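Local coordinates for protein phosphorylated carbohydrates phosphatase TM_1254 (Thermotoga maritima msb8, PDB 3KBB) that removes phosphate from sugar phosphates such as erythrose 4-phosphate, fructose 6-phosphate, 2-deoxyglucose 6-phosphate and mannose 6-phosphate, with a divalent metal cofactor, at residues L105-P110 with M130-Q135; R24-S29 with H72-R77. All coordinates share one frame; numbering follows the deposited sequence.

Overall arrangement
Interaction 1 and interaction 2 lie in two different parts of a HAD-fold phosphatase. Helices 19-29 and 64-82, which meet in interaction 2, come first along the chain. Interaction 1 follows, joining strand 102-106 with its neighbour 129-131, an outermost strand of the six-stranded parallel sheet. The two centres are 25 Å apart, and the nearest atoms about 9 Å, so they do not touch. R24-S29 and H72-R77 belong to a helical insert between strands 3-7 and 102-106, consistent with a cap domain, whereas L105-P110 and M130-Q135 form part of the core close to the probable nucleophile D7. One contact thus helps build the probable cap, the other the probable phosphate site of the core.

Interaction 1 of 2, residues L105-P110 with M130-Q135; sequences LATSTP and MVFGDQ. With SO4 (sulfate ion), chain D.
The contact lines what is probably the phosphate pocket of the HAD fold: just past strand 102-106 lies T107, at the place of the family's motif II Ser/Thr. L105 and A106 pair in parallel with M130 and V131 of strand 129-131, and T107 packs on F132. V131 N donates to L105 O (2.9 Å, 162° at the hydrogen), and V131 O then accepts the N-H of T107. Beyond the strands G133 N reaches T109 O at 3.2 Å, nearly straight at its hydrogen but from above the carbonyl plane. A CB on G133 would run into S108 O, so this close approach suits a glycine.

On the side bearing L105 and M130, L105 CB lies alongside M130 CG, and L105 CD2 meets F132 CE1 at 4.0 Å, the two side chains crossing at about a right angle. T107 holds OG1 anti to its N (chi1 178°), which turns the hydroxyl to the pocket and presses CG2 obliquely against F132 CD1 at 3.4 Å. T109 O sits at the edge of the same ring. D134 lies along P110, with its OD1 bonded to Q111 N at the start of helix 111-120.

A sulfate, probably from the crystallisation liquor, occupies the pocket. T107 OG1 donates to sulfate O1 at 2.7 Å. The same OG1 accepts the N-H of T109 in an ST turn. S108 N points almost straight at sulfate O4 (2.8 Å). K140 NZ and D9 N also bind the anion, and the side chains of T107 and D7, the probable nucleophile, come within about 4 Å at their nearest atoms. Backbone N-H groups, the T107 hydroxyl and a lysine gathered on a tetrahedral anion are consistent with a site for a substrate's phosphoryl group, T107 probably bonding to it as to the sulfate.

Interaction 2 of 2, residues R24-S29 with H72-R77; sequences RRVAES and HEEKKR
E74 is the first residue of 72-77 to meet V26 and R25 of helix 24-29. Its CG rests on V26 CG2 at 3.6 Å. A bend in the chain (chi2 -63°) then carries the carboxylate over the start of R25's side chain, where OE1 lies 3.8 Å from R25 CB and from R25 CD. OE2 approaches S29 CB at 4.0 Å; the hydroxyl of S29 instead bonds V26 O, in the carbonyl plane and on a lone pair, and R70.

No direct bond joins E74 to R25. A water donates to E74 OE1 at 2.9 Å and accepts a weak bond from R25 NH1, whose guanidinium, turned 79° from the carboxylate, is claimed by salt bridges to E21 and E81. With an alanine here in place of E74, the water would probably lose its carboxylate acceptor and a gap would open beside V26 and R25.

Three residues on, R77 CB touches R25 NH1 at 3.9 Å, meeting the guanidinium obliquely. R77 also joins E73 and E74 in a salt-bridge network, its link to E74 a long one through NE. The two arginines may modestly favour the ionised form of the buried E74 carboxylate. The segment axes approach to 9.2 Å at 130°, and helix-on-helix packing of this kind fits the all-helical cap of beta-phosphoglucomutase-like HAD enzymes.

Interaction 1 of 2, residues L105-P110 with M130-Q135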
ATOM      1  N   LEU A 105       7.863   0.560  -8.329  1.00 18.01           N
ATOM      2  CA  LEU A 105       6.874   0.729  -7.272  1.00 19.12           C
ATOM      3  C   LEU A 105       5.641   1.372  -7.906  1.00 19.27           C
ATOM      4  O   LEU A 105       5.768   2.292  -8.727  1.00 20.43           O
ATOM      5  CB  LEU A 105       7.418   1.712  -6.236  1.00 19.23           C
ATOM      6  CG  LEU A 105       6.347   1.842  -5.166  1.00 19.52           C
ATOM      7  CD1 LEU A 105       6.464   0.735  -4.129  1.00 22.27           C
ATOM      8  CD2 LEU A 105       6.319   3.229  -4.543  1.00 24.45           C
ATOM      9  N   ALA A 106       4.443   0.894  -7.560  1.00 19.67           N
ATOM     10  CA  ALA A 106       3.216   1.569  -7.965  1.00 20.29           C
ATOM     11  C   ALA A 106       2.374   1.724  -6.685  1.00 22.15           C
ATOM     12  O   ALA A 106       2.210   0.762  -5.910  1.00 23.12           O
ATOM     13  CB  ALA A 106       2.467   0.812  -9.057  1.00 20.48           C
ATOM     14  N   THR A 107       1.875   2.925  -6.428  1.00 17.90           N
ATOM     15  CA  THR A 107       1.065   3.142  -5.240  1.00 18.53           C
ATOM     16  C   THR A 107       0.004   4.181  -5.510  1.00 17.71           C
ATOM     17  O   THR A 107       0.260   5.134  -6.247  1.00 18.95           O
ATOM     18  CB  THR A 107       1.908   3.579  -4.029  1.00 17.87           C
ATOM     19  OG1 THR A 107       1.053   3.811  -2.903  1.00 18.34           O
ATOM     20  CG2 THR A 107       2.726   4.872  -4.340  1.00 19.58           C
ATOM     21  N   SER A 108      -1.173   4.016  -4.898  1.00 18.40           N
ATOM     22  CA  SER A 108      -2.214   5.027  -4.977  1.00 18.70           C
ATOM     23  C   SER A 108      -1.884   6.252  -4.110  1.00 19.54           C
ATOM     24  O   SER A 108      -2.530   7.301  -4.224  1.00 20.81           O
ATOM     25  CB  SER A 108      -3.556   4.426  -4.500  1.00 19.80           C
ATOM     26  OG  SER A 108      -3.884   3.293  -5.297  1.00 22.62           O
ATOM     27  N   THR A 109      -0.942   6.090  -3.185  1.00 18.33           N
ATOM     28  CA  THR A 109      -0.558   7.156  -2.255  1.00 19.43           C
ATOM     29  C   THR A 109       0.150   8.259  -3.039  1.00 19.98           C
ATOM     30  O   THR A 109       0.990   7.944  -3.879  1.00 19.59           O
ATOM     31  CB  THR A 109       0.436   6.621  -1.212  1.00 20.03           C
ATOM     32  OG1 THR A 109      -0.198   5.587  -0.439  1.00 20.42           O
ATOM     33  CG2 THR A 109       0.873   7.731  -0.279  1.00 20.78           C
ATOM     34  N   PRO A 110      -0.223   9.536  -2.799  1.00 21.46           N
ATOM     35  CA  PRO A 110       0.497  10.652  -3.476  1.00 21.31           C
ATOM     36  C   PRO A 110       1.986  10.630  -3.255  1.00 19.70           C
ATOM     37  O   PRO A 110       2.482  10.228  -2.202  1.00 18.74           O
ATOM     38  CB  PRO A 110      -0.105  11.916  -2.835  1.00 21.43           C
ATOM     39  CG  PRO A 110      -1.512  11.497  -2.486  1.00 24.10           C
ATOM     40  CD  PRO A 110      -1.322  10.049  -1.962  1.00 22.95           C
HETATM   41  N   MSE A 130       9.153   4.671 -10.149  1.00 17.09           N
HETATM   42  CA  MSE A 130       8.139   4.707  -9.095  1.00 18.17           C
HETATM   43  C   MSE A 130       6.992   5.574  -9.601  1.00 18.65           C
HETATM   44  O   MSE A 130       7.244   6.654 -10.166  1.00 19.01           O
HETATM   45  CB  MSE A 130       8.714   5.290  -7.794  1.00 16.94           C
HETATM   46  CG  MSE A 130       9.978   4.548  -7.187  1.00 17.16           C
HETATM   47 SE   MSE A 130      10.367   5.165  -5.413  1.00 23.78          SE
HETATM   48  CE  MSE A 130      11.248   6.875  -5.861  1.00 19.50           C
ATOM     49  N   VAL A 131       5.760   5.087  -9.505  1.00 16.14           N
ATOM     50  CA  VAL A 131       4.589   5.847  -9.982  1.00 16.95           C
ATOM     51  C   VAL A 131       3.636   5.981  -8.790  1.00 17.37           C
ATOM     52  O   VAL A 131       3.444   4.996  -8.036  1.00 18.29           O
ATOM     53  CB  VAL A 131       3.900   5.105 -11.157  1.00 16.21           C
ATOM     54  CG1 VAL A 131       2.585   5.764 -11.515  1.00 20.07           C
ATOM     55  CG2 VAL A 131       4.812   5.061 -12.420  1.00 18.47           C
ATOM     56  N   PHE A 132       3.029   7.173  -8.631  1.00 16.03           N
ATOM     57  CA  PHE A 132       2.274   7.533  -7.427  1.00 16.54           C
ATOM     58  C   PHE A 132       0.861   7.931  -7.835  1.00 16.59           C
ATOM     59  O   PHE A 132       0.614   8.179  -8.997  1.00 17.55           O
ATOM     60  CB  PHE A 132       3.001   8.689  -6.705  1.00 16.97           C
ATOM     61  CG  PHE A 132       4.406   8.313  -6.304  1.00 16.67           C
ATOM     62  CD1 PHE A 132       4.629   7.589  -5.147  1.00 18.18           C
ATOM     63  CD2 PHE A 132       5.472   8.650  -7.121  1.00 16.38           C
ATOM     64  CE1 PHE A 132       5.917   7.200  -4.773  1.00 19.02           C
ATOM     65  CE2 PHE A 132       6.768   8.235  -6.775  1.00 15.58           C
ATOM     66  CZ  PHE A 132       6.967   7.516  -5.591  1.00 17.11           C
ATOM     67  N   GLY A 133      -0.051   7.952  -6.871  1.00 17.75           N
ATOM     68  CA  GLY A 133      -1.471   8.095  -7.203  1.00 19.40           C
ATOM     69  C   GLY A 133      -1.871   9.439  -7.772  1.00 19.90           C
ATOM     70  O   GLY A 133      -2.881   9.562  -8.513  1.00 21.09           O
ATOM     71  N   ASP A 134      -1.083  10.464  -7.447  1.00 20.18           N
ATOM     72  CA  ASP A 134      -1.322  11.806  -7.987  1.00 20.74           C
ATOM     73  C   ASP A 134      -0.695  12.031  -9.343  1.00 21.48           C
ATOM     74  O   ASP A 134      -0.631  13.172  -9.815  1.00 22.18           O
ATOM     75  CB  ASP A 134      -0.880  12.917  -6.993  1.00 21.19           C
ATOM     76  CG  ASP A 134       0.600  12.802  -6.523  1.00 23.90           C
ATOM     77  OD1 ASP A 134       1.299  11.770  -6.685  1.00 18.84           O
ATOM     78  OD2 ASP A 134       1.072  13.823  -5.944  1.00 26.34           O
ATOM     79  N   GLN A 135      -0.190  10.952  -9.951  1.00 18.89           N
ATOM     80  CA  GLN A 135       0.416  11.012 -11.286  1.00 18.27           C
ATOM     81  C   GLN A 135      -0.459  10.428 -12.400  1.00 19.22           C
ATOM     82  O   GLN A 135      -0.035  10.380 -13.555  1.00 20.31           O
ATOM     83  CB  GLN A 135       1.781  10.322 -11.243  1.00 17.67           C
ATOM     84  CG  GLN A 135       2.754  11.053 -10.340  1.00 17.27           C
ATOM     85  CD  GLN A 135       4.137  10.429 -10.342  1.00 23.30           C
ATOM     86  OE1 GLN A 135       4.291   9.218 -10.527  1.00 21.39           O
ATOM     87  NE2 GLN A 135       5.150  11.254 -10.130  1.00 23.58           N
TER
HETATM   88  S   SO4 D 226      -1.200   1.731  -2.200  0.50 27.07           S
HETATM   89  O1  SO4 D 226       0.224   1.425  -1.994  0.50 14.21           O
HETATM   90  O2  SO4 D 226      -2.026   0.891  -1.339  0.50 20.72           O
HETATM   91  O3  SO4 D 226      -1.494   3.109  -1.745  0.50 24.57           O
HETATM   92  O4  SO4 D 226      -1.674   1.523  -3.612  0.50 20.48           O

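Interaction 2 of 2, residues R24-S29 with H72-R77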
ATOM      1  N   ARG A  24      -6.792   6.549  17.979  1.00 25.03           N
ATOM      2  CA  ARG A  24      -6.854   6.496  19.457  1.00 24.85           C
ATOM      3  C   ARG A  24      -6.121   7.688  20.077  1.00 24.93           C
ATOM      4  O   ARG A  24      -6.642   8.324  21.014  1.00 24.53           O
ATOM      5  CB  ARG A  24      -6.314   5.150  19.971  1.00 24.00           C
ATOM      6  CG  ARG A  24      -6.661   4.851  21.462  1.00 23.39           C
ATOM      7  CD  ARG A  24      -5.689   3.844  22.099  1.00 23.44           C
ATOM      8  NE  ARG A  24      -4.340   4.382  22.139  1.00 21.71           N
ATOM      9  CZ  ARG A  24      -3.894   5.245  23.045  1.00 22.99           C
ATOM     10  NH1 ARG A  24      -4.688   5.633  24.062  1.00 19.61           N
ATOM     11  NH2 ARG A  24      -2.645   5.680  22.970  1.00 24.18           N
ATOM     12  N   ARG A  25      -4.932   8.007  19.572  1.00 23.90           N
ATOM     13  CA  ARG A  25      -4.196   9.191  20.011  1.00 24.89           C
ATOM     14  C   ARG A  25      -4.909  10.517  19.738  1.00 24.78           C
ATOM     15  O   ARG A  25      -4.851  11.446  20.562  1.00 25.03           O
ATOM     16  CB  ARG A  25      -2.815   9.237  19.367  1.00 25.11           C
ATOM     17  CG  ARG A  25      -1.860   8.219  19.952  1.00 27.04           C
ATOM     18  CD  ARG A  25      -0.451   8.391  19.359  1.00 32.87           C
ATOM     19  NE  ARG A  25       0.439   7.264  19.656  1.00 36.33           N
ATOM     20  CZ  ARG A  25       1.763   7.331  19.555  1.00 41.17           C
ATOM     21  NH1 ARG A  25       2.350   8.468  19.162  1.00 41.86           N
ATOM     22  NH2 ARG A  25       2.506   6.263  19.834  1.00 43.62           N
ATOM     23  N   VAL A  26      -5.551  10.616  18.575  1.00 25.31           N
ATOM     24  CA  VAL A  26      -6.345  11.799  18.264  1.00 25.37           C
ATOM     25  C   VAL A  26      -7.424  11.971  19.330  1.00 24.64           C
ATOM     26  O   VAL A  26      -7.509  13.045  19.950  1.00 25.69           O
ATOM     27  CB  VAL A  26      -7.012  11.701  16.893  1.00 26.25           C
ATOM     28  CG1 VAL A  26      -7.962  12.900  16.670  1.00 27.24           C
ATOM     29  CG2 VAL A  26      -5.954  11.638  15.833  1.00 26.48           C
ATOM     30  N   ALA A  27      -8.198  10.911  19.566  1.00 24.53           N
ATOM     31  CA  ALA A  27      -9.298  10.957  20.535  1.00 23.08           C
ATOM     32  C   ALA A  27      -8.729  11.342  21.897  1.00 23.26           C
ATOM     33  O   ALA A  27      -9.287  12.212  22.605  1.00 23.09           O
ATOM     34  CB  ALA A  27      -9.970   9.624  20.597  1.00 24.06           C
ATOM     35  N   GLU A  28      -7.624  10.689  22.272  1.00 21.55           N
ATOM     36  CA  GLU A  28      -6.978  10.941  23.559  1.00 22.13           C
ATOM     37  C   GLU A  28      -6.530  12.404  23.695  1.00 22.05           C
ATOM     38  O   GLU A  28      -6.613  12.995  24.783  1.00 23.99           O
ATOM     39  CB  GLU A  28      -5.794   9.970  23.730  1.00 21.45           C
ATOM     40  CG  GLU A  28      -4.938  10.229  24.923  1.00 21.37           C
ATOM     41  CD  GLU A  28      -3.838   9.210  25.078  1.00 22.72           C
ATOM     42  OE1 GLU A  28      -4.147   8.042  25.421  1.00 23.49           O
ATOM     43  OE2 GLU A  28      -2.693   9.574  24.863  1.00 21.64           O
ATOM     44  N   SER A  29      -6.081  13.004  22.596  1.00 23.10           N
ATOM     45  CA  SER A  29      -5.641  14.402  22.633  1.00 24.11           C
ATOM     46  C   SER A  29      -6.812  15.357  22.945  1.00 24.34           C
ATOM     47  O   SER A  29      -6.577  16.477  23.408  1.00 26.12           O
ATOM     48  CB  SER A  29      -4.906  14.821  21.322  1.00 24.08           C
ATOM     49  OG  SER A  29      -5.810  15.044  20.259  1.00 25.29           O
ATOM     50  N   HIS A  72      -3.560  14.266  11.041  1.00 39.28           N
ATOM     51  CA  HIS A  72      -2.332  14.300  10.256  1.00 40.59           C
ATOM     52  C   HIS A  72      -1.103  14.142  11.165  1.00 40.29           C
ATOM     53  O   HIS A  72      -0.248  13.288  10.923  1.00 39.80           O
ATOM     54  CB  HIS A  72      -2.297  15.588   9.424  1.00 41.07           C
ATOM     55  CG  HIS A  72      -1.096  15.713   8.537  1.00 44.86           C
ATOM     56  ND1 HIS A  72      -0.848  14.849   7.491  1.00 47.25           N
ATOM     57  CD2 HIS A  72      -0.074  16.606   8.538  1.00 47.31           C
ATOM     58  CE1 HIS A  72       0.273  15.202   6.884  1.00 47.35           C
ATOM     59  NE2 HIS A  72       0.761  16.269   7.497  1.00 48.88           N
ATOM     60  N   GLU A  73      -1.054  14.943  12.224  1.00 40.63           N
ATOM     61  CA  GLU A  73       0.029  14.932  13.217  1.00 40.81           C
ATOM     62  C   GLU A  73       0.205  13.573  13.917  1.00 40.39           C
ATOM     63  O   GLU A  73       1.334  13.072  14.042  1.00 40.54           O
ATOM     64  CB  GLU A  73      -0.208  16.044  14.253  1.00 40.89           C
ATOM     65  CG  GLU A  73       0.637  15.932  15.535  1.00 42.05           C
ATOM     66  CD  GLU A  73       0.312  16.998  16.576  0.30 41.48           C
ATOM     67  OE1 GLU A  73      -0.873  17.130  16.972  0.30 41.47           O
ATOM     68  OE2 GLU A  73       1.255  17.698  17.011  0.30 42.10           O
ATOM     69  N   GLU A  74      -0.903  12.990  14.371  1.00 39.57           N
ATOM     70  CA  GLU A  74      -0.853  11.707  15.072  1.00 38.88           C
ATOM     71  C   GLU A  74      -0.442  10.535  14.167  1.00 38.83           C
ATOM     72  O   GLU A  74       0.296   9.641  14.599  1.00 38.43           O
ATOM     73  CB  GLU A  74      -2.180  11.414  15.792  1.00 38.99           C
ATOM     74  CG  GLU A  74      -2.602  12.472  16.827  1.00 38.45           C
ATOM     75  CD  GLU A  74      -1.655  12.641  18.035  1.00 40.03           C
ATOM     76  OE1 GLU A  74      -0.555  12.020  18.106  1.00 38.75           O
ATOM     77  OE2 GLU A  74      -2.045  13.436  18.935  1.00 42.83           O
ATOM     78  N   LYS A  75      -0.905  10.534  12.917  1.00 38.20           N
ATOM     79  CA  LYS A  75      -0.470   9.516  11.951  1.00 38.29           C
ATOM     80  C   LYS A  75       1.046   9.573  11.707  1.00 38.40           C
ATOM     81  O   LYS A  75       1.708   8.540  11.648  1.00 38.16           O
ATOM     82  CB  LYS A  75      -1.238   9.638  10.632  1.00 37.69           C
ATOM     83  CG  LYS A  75      -2.670   9.159  10.727  1.00 38.17           C
ATOM     84  CD  LYS A  75      -3.465   9.405   9.437  1.00 38.95           C
ATOM     85  CE  LYS A  75      -3.164   8.340   8.362  1.00 38.37           C
ATOM     86  NZ  LYS A  75      -4.092   8.490   7.209  1.00 38.81           N
ATOM     87  N   LYS A  76       1.592  10.782  11.590  1.00 38.46           N
ATOM     88  CA  LYS A  76       3.028  10.955  11.381  1.00 38.78           C
ATOM     89  C   LYS A  76       3.823  10.347  12.517  1.00 38.38           C
ATOM     90  O   LYS A  76       4.793   9.631  12.284  1.00 38.64           O
ATOM     91  CB  LYS A  76       3.384  12.450  11.230  1.00 39.19           C
ATOM     92  CG  LYS A  76       3.125  13.024   9.835  1.00 41.37           C
ATOM     93  CD  LYS A  76       4.063  12.404   8.787  0.50 42.70           C
ATOM     94  CE  LYS A  76       4.341  13.355   7.621  0.50 42.79           C
ATOM     95  NZ  LYS A  76       3.113  13.719   6.859  0.50 43.54           N
ATOM     96  N   ARG A  77       3.401  10.643  13.742  1.00 37.73           N
ATOM     97  CA  ARG A  77       4.064  10.174  14.944  1.00 37.21           C
ATOM     98  C   ARG A  77       3.998   8.666  15.053  1.00 36.16           C
ATOM     99  O   ARG A  77       5.020   8.019  15.296  1.00 35.73           O
ATOM    100  CB  ARG A  77       3.416  10.792  16.175  1.00 38.20           C
ATOM    101  CG  ARG A  77       3.636  12.285  16.306  1.00 39.28           C
ATOM    102  CD  ARG A  77       3.173  12.776  17.670  1.00 42.24           C
ATOM    103  NE  ARG A  77       2.738  14.173  17.655  1.00 46.59           N
ATOM    104  CZ  ARG A  77       3.545  15.228  17.750  0.50 47.00           C
ATOM    105  NH1 ARG A  77       4.863  15.073  17.859  0.50 47.83           N
ATOM    106  NH2 ARG A  77       3.028  16.451  17.730  0.50 47.37           N
TER
HETATM  107  O   HOH W   1       1.525  11.527  20.042  1.00 44.19           O